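Local coordinates for protein Rv3303c-lpdA (Mycobacterium tuberculosis, PDB 1XDI) that is an FAD-containing homotetrameric enzyme that reduces quinones with NADH or NADPH and may help the bacterium resist reactive oxygen intermediates, at residues A244-V249 and V256-T261; P207-A212 and R239-A244; T53-T58 and V198-E203. All blocks are in the same frame, centred on the assembly; numbering follows the deposited sequence.

Contact 1 (A244-V249 and V256-T261); sequences ARAASV and VLVTMT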
# COMPACT_ATOMS: atom_id res chain seq x y z
N ALA A 244 20.37 15.22 41.81
CA ALA A 244 21.03 16.37 42.36
C ALA A 244 21.24 17.36 41.25
O ALA A 244 21.36 16.98 40.08
CB ALA A 244 22.34 15.95 43.00
N ARG A 245 21.22 18.63 41.62
CA ARG A 245 21.44 19.71 40.67
C ARG A 245 22.67 20.47 41.18
O ARG A 245 22.91 20.57 42.40
CB ARG A 245 20.23 20.64 40.61
CG ARG A 245 18.84 20.01 40.39
CD ARG A 245 17.76 21.15 40.19
NE ARG A 245 16.35 20.69 40.22
CZ ARG A 245 15.28 21.48 40.05
NH1 ARG A 245 15.45 22.79 39.82
NH2 ARG A 245 14.03 20.98 40.12
N ALA A 246 23.46 21.01 40.26
CA ALA A 246 24.61 21.75 40.69
C ALA A 246 24.23 23.18 41.08
O ALA A 246 23.80 23.97 40.24
CB ALA A 246 25.63 21.74 39.61
N ALA A 247 24.38 23.51 42.36
CA ALA A 247 24.11 24.83 42.89
C ALA A 247 25.12 25.84 42.31
O ALA A 247 24.83 27.02 42.16
CB ALA A 247 24.22 24.78 44.39
N SER A 248 26.32 25.35 41.96
CA SER A 248 27.35 26.20 41.35
C SER A 248 28.59 25.39 40.97
O SER A 248 28.75 24.25 41.43
CB SER A 248 27.80 27.25 42.34
OG SER A 248 28.96 26.79 43.02
N VAL A 249 29.48 25.96 40.15
CA VAL A 249 30.73 25.28 39.81
C VAL A 249 31.86 26.29 39.89
O VAL A 249 32.02 27.15 39.01
CB VAL A 249 30.73 24.66 38.39
CG1 VAL A 249 32.11 24.22 38.06
CG2 VAL A 249 29.83 23.48 38.32
N VAL A 256 38.45 21.72 40.01
CA VAL A 256 37.15 22.36 39.99
C VAL A 256 36.30 21.86 41.19
O VAL A 256 36.33 20.67 41.54
CB VAL A 256 36.52 22.01 38.63
CG1 VAL A 256 35.18 21.40 38.79
CG2 VAL A 256 36.52 23.23 37.77
N LEU A 257 35.57 22.78 41.84
CA LEU A 257 34.71 22.39 42.97
C LEU A 257 33.25 22.41 42.58
O LEU A 257 32.68 23.50 42.37
CB LEU A 257 34.90 23.32 44.20
CG LEU A 257 34.05 22.94 45.43
CD1 LEU A 257 34.53 21.57 45.90
CD2 LEU A 257 34.15 23.94 46.54
N VAL A 258 32.62 21.25 42.46
CA VAL A 258 31.19 21.26 42.09
C VAL A 258 30.38 21.23 43.40
O VAL A 258 30.63 20.38 44.27
CB VAL A 258 30.73 20.07 41.14
CG1 VAL A 258 29.28 20.22 40.87
CG2 VAL A 258 31.42 20.12 39.73
N THR A 259 29.45 22.16 43.55
CA THR A 259 28.63 22.20 44.77
C THR A 259 27.18 22.05 44.37
O THR A 259 26.69 22.80 43.52
CB THR A 259 28.74 23.53 45.51
OG1 THR A 259 30.11 23.88 45.62
CG2 THR A 259 28.16 23.41 46.88
N MET A 260 26.47 21.10 44.98
CA MET A 260 25.10 20.96 44.56
C MET A 260 24.11 21.37 45.63
O MET A 260 24.41 21.37 46.81
CB MET A 260 24.82 19.54 44.01
CG MET A 260 25.28 18.37 44.86
SD MET A 260 25.81 16.96 43.83
CE MET A 260 27.11 16.32 44.75
N THR A 261 22.93 21.76 45.17
CA THR A 261 21.84 22.26 46.00
C THR A 261 21.60 21.62 47.34
O THR A 261 20.90 22.19 48.16
CB THR A 261 20.55 22.24 45.23
OG1 THR A 261 20.19 20.88 44.97
CG2 THR A 261 20.75 22.98 43.92
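Val249 and Val258 lie side by side and point the same way, their CG2 methyls 4.0 Å apart. In each, CG2 stands beside the backbone N, anti to the carbonyl carbon, and this torsion (chi1 170° and 180°) puts the two methyls against each other. This is the close-packed side of the contact: branched, apolar valines suit a buried face, and Val249 packs on Ile169, Ala271 and Met273. Val258 CG1 also reaches Ala246 CB at 4.1 Å, and Met260 bends its chain so that SD rests 3.7 Å from Ala244 CB; a methyl on each alanine is enough to meet these partners. The opposite face, with Ser248 and Thr259, is looser and more polar. Their hydroxyls, OG and OG1, stay 4.1 Å apart, and the pair is held through its backbone: Ser248 N gives a bond of 3.0 Å to Thr259 O in the carbonyl plane, and Thr259 N returns one of 3.1 Å to Ser248 O that is almost straight at 172°. At the open end, Arg245 sends its extended chain away into solvent; Thr261 CG2 lies 4.1 Å from Arg245 CB, and Thr261 N donates a bond to Arg245 O, an atom less surely placed. The near-helical backbone of Ala247 lets the successive N atoms of Ala247 and Ser248 both face Thr259 O, the first in a weak bond. Beyond Thr259 the register has slipped by a residue, pairing Ala246 with Met260. This is a classic beta bulge in a hairpin whose strands, 246-251 and 256-260, are two of the three in an antiparallel sheet.

Contact 2 (P207-A212 and R239-A244); sequences PVTVVA and RLFKNA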
# COMPACT_ATOMS: atom_id res chain seq x y z
N PRO A 207 38.08 8.83 34.55
CA PRO A 207 37.15 8.66 35.67
C PRO A 207 36.06 9.71 35.53
O PRO A 207 36.35 10.86 35.21
CB PRO A 207 38.04 8.89 36.87
CG PRO A 207 39.33 8.27 36.41
CD PRO A 207 39.47 8.86 35.03
N VAL A 208 34.82 9.33 35.78
CA VAL A 208 33.70 10.26 35.60
C VAL A 208 32.74 10.25 36.78
O VAL A 208 32.41 9.20 37.35
CB VAL A 208 32.94 9.87 34.30
CG1 VAL A 208 31.80 10.81 34.00
CG2 VAL A 208 33.93 9.85 33.19
N THR A 209 32.29 11.42 37.18
CA THR A 209 31.35 11.51 38.27
C THR A 209 30.19 12.34 37.72
O THR A 209 30.35 13.49 37.33
CB THR A 209 32.02 12.19 39.44
OG1 THR A 209 33.14 11.40 39.85
CG2 THR A 209 31.05 12.34 40.62
N VAL A 210 29.02 11.74 37.67
CA VAL A 210 27.88 12.44 37.12
C VAL A 210 27.00 13.03 38.24
O VAL A 210 26.80 12.39 39.30
CB VAL A 210 26.94 11.50 36.26
CG1 VAL A 210 26.01 12.34 35.42
CG2 VAL A 210 27.74 10.57 35.42
N VAL A 211 26.52 14.25 38.01
CA VAL A 211 25.60 14.88 38.92
C VAL A 211 24.36 14.94 38.07
O VAL A 211 24.12 15.90 37.36
CB VAL A 211 26.02 16.30 39.36
CG1 VAL A 211 24.91 16.91 40.26
CG2 VAL A 211 27.37 16.22 40.14
N ALA A 212 23.58 13.87 38.16
CA ALA A 212 22.33 13.71 37.41
C ALA A 212 21.07 14.26 38.09
O ALA A 212 20.89 14.07 39.29
CB ALA A 212 22.13 12.21 37.16
N ARG A 239 30.65 6.94 38.25
CA ARG A 239 30.17 7.36 39.57
C ARG A 239 28.99 8.31 39.36
O ARG A 239 29.10 9.22 38.54
CB ARG A 239 31.30 8.15 40.27
CG ARG A 239 32.01 7.57 41.50
CD ARG A 239 33.26 8.40 41.86
NE ARG A 239 34.55 7.77 41.54
CZ ARG A 239 35.55 8.37 40.88
NH1 ARG A 239 35.40 9.61 40.45
NH2 ARG A 239 36.72 7.78 40.70
N LEU A 240 27.88 8.15 40.08
CA LEU A 240 26.82 9.16 39.91
C LEU A 240 26.10 9.54 41.21
O LEU A 240 25.93 8.71 42.08
CB LEU A 240 25.74 8.72 38.89
CG LEU A 240 24.71 7.72 39.40
CD1 LEU A 240 23.56 7.50 38.51
CD2 LEU A 240 25.44 6.42 39.60
N PHE A 241 25.74 10.82 41.33
CA PHE A 241 24.94 11.31 42.45
C PHE A 241 23.56 11.45 41.77
O PHE A 241 23.39 12.34 40.92
CB PHE A 241 25.33 12.72 42.94
CG PHE A 241 26.69 12.82 43.59
CD1 PHE A 241 26.94 12.24 44.82
CD2 PHE A 241 27.72 13.55 42.97
CE1 PHE A 241 28.17 12.38 45.42
CE2 PHE A 241 28.96 13.69 43.56
CZ PHE A 241 29.19 13.12 44.79
N LYS A 242 22.60 10.59 42.11
CA LYS A 242 21.25 10.69 41.51
C LYS A 242 20.53 11.86 42.11
O LYS A 242 20.82 12.24 43.23
CB LYS A 242 20.37 9.46 41.79
CG LYS A 242 20.81 8.14 41.16
CD LYS A 242 20.62 7.02 42.16
CE LYS A 242 20.71 5.67 41.53
NZ LYS A 242 19.31 5.21 41.33
N ASN A 243 19.57 12.41 41.37
CA ASN A 243 18.70 13.50 41.80
C ASN A 243 19.36 14.69 42.45
O ASN A 243 18.95 15.13 43.52
CB ASN A 243 17.63 12.96 42.74
CG ASN A 243 16.86 11.81 42.13
OD1 ASN A 243 16.46 11.86 40.96
ND2 ASN A 243 16.65 10.77 42.93
N ALA A 244 20.37 15.22 41.81
CA ALA A 244 21.03 16.37 42.36
C ALA A 244 21.24 17.36 41.25
O ALA A 244 21.36 16.98 40.08
CB ALA A 244 22.34 15.95 43.00
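Thr209, with chi1 at -61°, holds OG1 beside its own backbone N and swings CG2 to the other side, placing a hydroxyl near Arg239 and a methyl near Phe241. Phe241, at chi1 -68°, sets its ring beside its own N, where CE2 comes 3.9 Å from Thr209 CG2 and CD2 the same distance from Val211 CG2, which lies at the ring edge. These groups share one face of a parallel strand pair, 208-211 with 239-241, the two strands of a beta-alpha-beta unit joined through helix 223-235 in a Rossmann-type domain. Strand 239-241 is the outermost of five, which suits its mixture of charged and aromatic residues; 208-211 lies inside the sheet and is built of buried valines and one threonine. Val266 and Met260 cover the apolar part of this face. Near its start, Arg239 bends at chi3 and brings NH1 to within 2.9 Å of Thr209 OG1, which sits at the edge of the guanidinium and in its plane; the hydroxyl is hydrogen-bonded to His184 NE2. On the other face Val210 CB and Leu240 CB pack 4.0 Å apart, and Val198 of helix 192-203 lies against Val210. The backbones are joined as in any parallel pair: through N and O, Arg239 bonds to Val208 and Val210, which flank Thr209, and Phe241 to Val210 and Ala212, which flank Val211. Past the strand the chain bends sharply at Asn243, which has a positive phi (48°), and Ala244 folds back over Val211, CB to CG1 at 3.9 Å. That turn is pinned by Ala244 N, which donates a bond of 2.8 Å to Ala212 O.

Contact 3 (T53-T58 and V198-E203); sequences TFIAST and VDAYTE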
# COMPACT_ATOMS: atom_id res chain seq x y z
N THR A 53 32.29 12.26 15.98
CA THR A 53 33.65 12.01 15.50
C THR A 53 34.46 11.60 16.73
O THR A 53 35.06 10.52 16.77
CB THR A 53 34.26 13.26 14.88
OG1 THR A 53 33.27 13.84 14.04
CG2 THR A 53 35.50 12.95 14.02
N PHE A 54 34.45 12.47 17.73
CA PHE A 54 35.15 12.19 18.99
C PHE A 54 34.86 10.77 19.48
O PHE A 54 35.77 10.02 19.81
CB PHE A 54 34.72 13.19 20.08
CG PHE A 54 35.50 13.09 21.32
CD1 PHE A 54 36.78 13.58 21.37
CD2 PHE A 54 34.97 12.45 22.45
CE1 PHE A 54 37.55 13.43 22.56
CE2 PHE A 54 35.74 12.30 23.64
CZ PHE A 54 37.04 12.79 23.69
N ILE A 55 33.58 10.41 19.51
CA ILE A 55 33.12 9.10 19.98
C ILE A 55 33.59 7.96 19.10
O ILE A 55 33.84 6.87 19.61
CB ILE A 55 31.58 9.06 20.14
CG1 ILE A 55 31.14 9.86 21.37
CG2 ILE A 55 31.12 7.68 20.26
CD1 ILE A 55 29.64 9.97 21.56
N ALA A 56 33.72 8.22 17.81
CA ALA A 56 34.17 7.18 16.87
C ALA A 56 35.63 6.85 17.08
O ALA A 56 36.05 5.70 16.90
CB ALA A 56 33.97 7.64 15.44
N SER A 57 36.41 7.86 17.43
CA SER A 57 37.85 7.69 17.69
C SER A 57 37.99 6.90 18.96
O SER A 57 38.80 6.02 19.04
CB SER A 57 38.55 9.03 17.89
OG SER A 57 38.59 9.76 16.68
N THR A 58 37.18 7.25 19.96
CA THR A 58 37.17 6.59 21.26
C THR A 58 36.95 5.11 21.02
O THR A 58 37.54 4.25 21.64
CB THR A 58 36.01 7.12 22.11
OG1 THR A 58 36.31 8.43 22.60
CG2 THR A 58 35.79 6.25 23.25
N VAL A 198 29.93 10.90 28.78
CA VAL A 198 30.36 10.13 29.91
C VAL A 198 30.87 8.81 29.30
O VAL A 198 31.96 8.32 29.63
CB VAL A 198 29.18 9.85 30.83
CG1 VAL A 198 29.45 8.60 31.73
CG2 VAL A 198 28.85 11.09 31.64
N ASP A 199 30.08 8.22 28.39
CA ASP A 199 30.47 6.98 27.79
C ASP A 199 31.79 7.14 27.03
O ASP A 199 32.72 6.37 27.20
CB ASP A 199 29.36 6.53 26.87
CG ASP A 199 29.58 5.14 26.28
OD1 ASP A 199 30.73 4.72 25.98
OD2 ASP A 199 28.56 4.46 26.04
N ALA A 200 31.87 8.14 26.17
CA ALA A 200 33.12 8.36 25.41
C ALA A 200 34.36 8.52 26.33
O ALA A 200 35.36 7.84 26.14
CB ALA A 200 32.97 9.61 24.48
N TYR A 201 34.30 9.42 27.31
CA TYR A 201 35.44 9.60 28.21
C TYR A 201 35.79 8.34 29.08
O TYR A 201 36.95 8.06 29.31
CB TYR A 201 35.24 10.89 29.05
CG TYR A 201 35.56 12.17 28.23
CD1 TYR A 201 36.88 12.45 27.85
CD2 TYR A 201 34.56 13.10 27.83
CE1 TYR A 201 37.21 13.63 27.11
CE2 TYR A 201 34.89 14.29 27.05
CZ TYR A 201 36.22 14.55 26.71
OH TYR A 201 36.67 15.75 26.08
N THR A 202 34.80 7.57 29.51
CA THR A 202 35.02 6.35 30.29
C THR A 202 35.82 5.36 29.40
O THR A 202 36.58 4.55 29.87
CB THR A 202 33.63 5.69 30.67
OG1 THR A 202 32.97 6.50 31.65
CG2 THR A 202 33.78 4.20 31.12
N GLU A 203 35.61 5.44 28.10
CA GLU A 203 36.29 4.55 27.18
C GLU A 203 37.72 4.99 26.94
O GLU A 203 38.59 4.16 26.66
CB GLU A 203 35.52 4.47 25.87
CG GLU A 203 34.29 3.61 25.96
CD GLU A 203 34.67 2.18 26.32
OE1 GLU A 203 35.46 1.59 25.57
OE2 GLU A 203 34.19 1.67 27.37
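Ala200, Thr58 and Phe54 carry most of this contact, in which helix 48-64, beside the bound FAD, packs on helix 192-203. The second helix follows a glycine-rich turn that resembles the nucleotide-binding turn of a Rossmann fold. The short segments run in roughly the same direction, at 33°, and their axes approach to 9.3 Å, a spacing that a small residue in the middle makes natural. Ala200 is that residue: its CB points into the other helix and is met from two directions, by Ile55 CG1 at 3.6 Å and by Phe54 CE2 at 4.0 Å, the latter with the methyl at the edge of the ring. Phe54 reaches out because its CG lies anti to the backbone N, chi1 -172°. Its CE2 lies over one face of the Tyr201 ring, toward the rim, with Phe54 CZ 3.5 Å from Tyr201 CE1. The ring planes meet at 47°, an oblique pairing that fills this buried interface; Leu83, Ile86 and His87 of helix 83-107 also touch Phe54. One turn on, Thr58 also points at the partner helix, with OG1 4.0 Å from Ala200 CB. A threonine fits here because its hydroxyl can be satisfied within its own helix. Glu203 follows Ala200 toward Thr58, its carboxylate hydrogen-bonded to Thr62, further along the same helix as Thr58, and salt-bridged to Arg236. No hydrogen bond crosses between the two segments; instead Thr58 OG1 turns back to Phe54 O, 3.3 Å away and above the carbonyl plane, an oxygen that Thr58 N grips as well.

From the N terminus, helix 48-64 comes first and waits until helix 192-203 for its partner, so contact 3 closes the longest loop, 139 residues. The chain passes almost at once into strand 208-211, and contact 2 closes 26 residues later with 239-244. Contact 1 then closes a hairpin, with six residues between its segments. The three loops follow one another in series; none nests or crosses, though contacts 1 and 2 share Ala244. Side chains join them in space: Val198 and Thr202 of contact 3 lie against Val208 of contact 2, and Met260 of contact 1 packs on Val211 and Phe241. A helix near FAD, the parallel sheet and the antiparallel sheet are thus joined by side-chain packing.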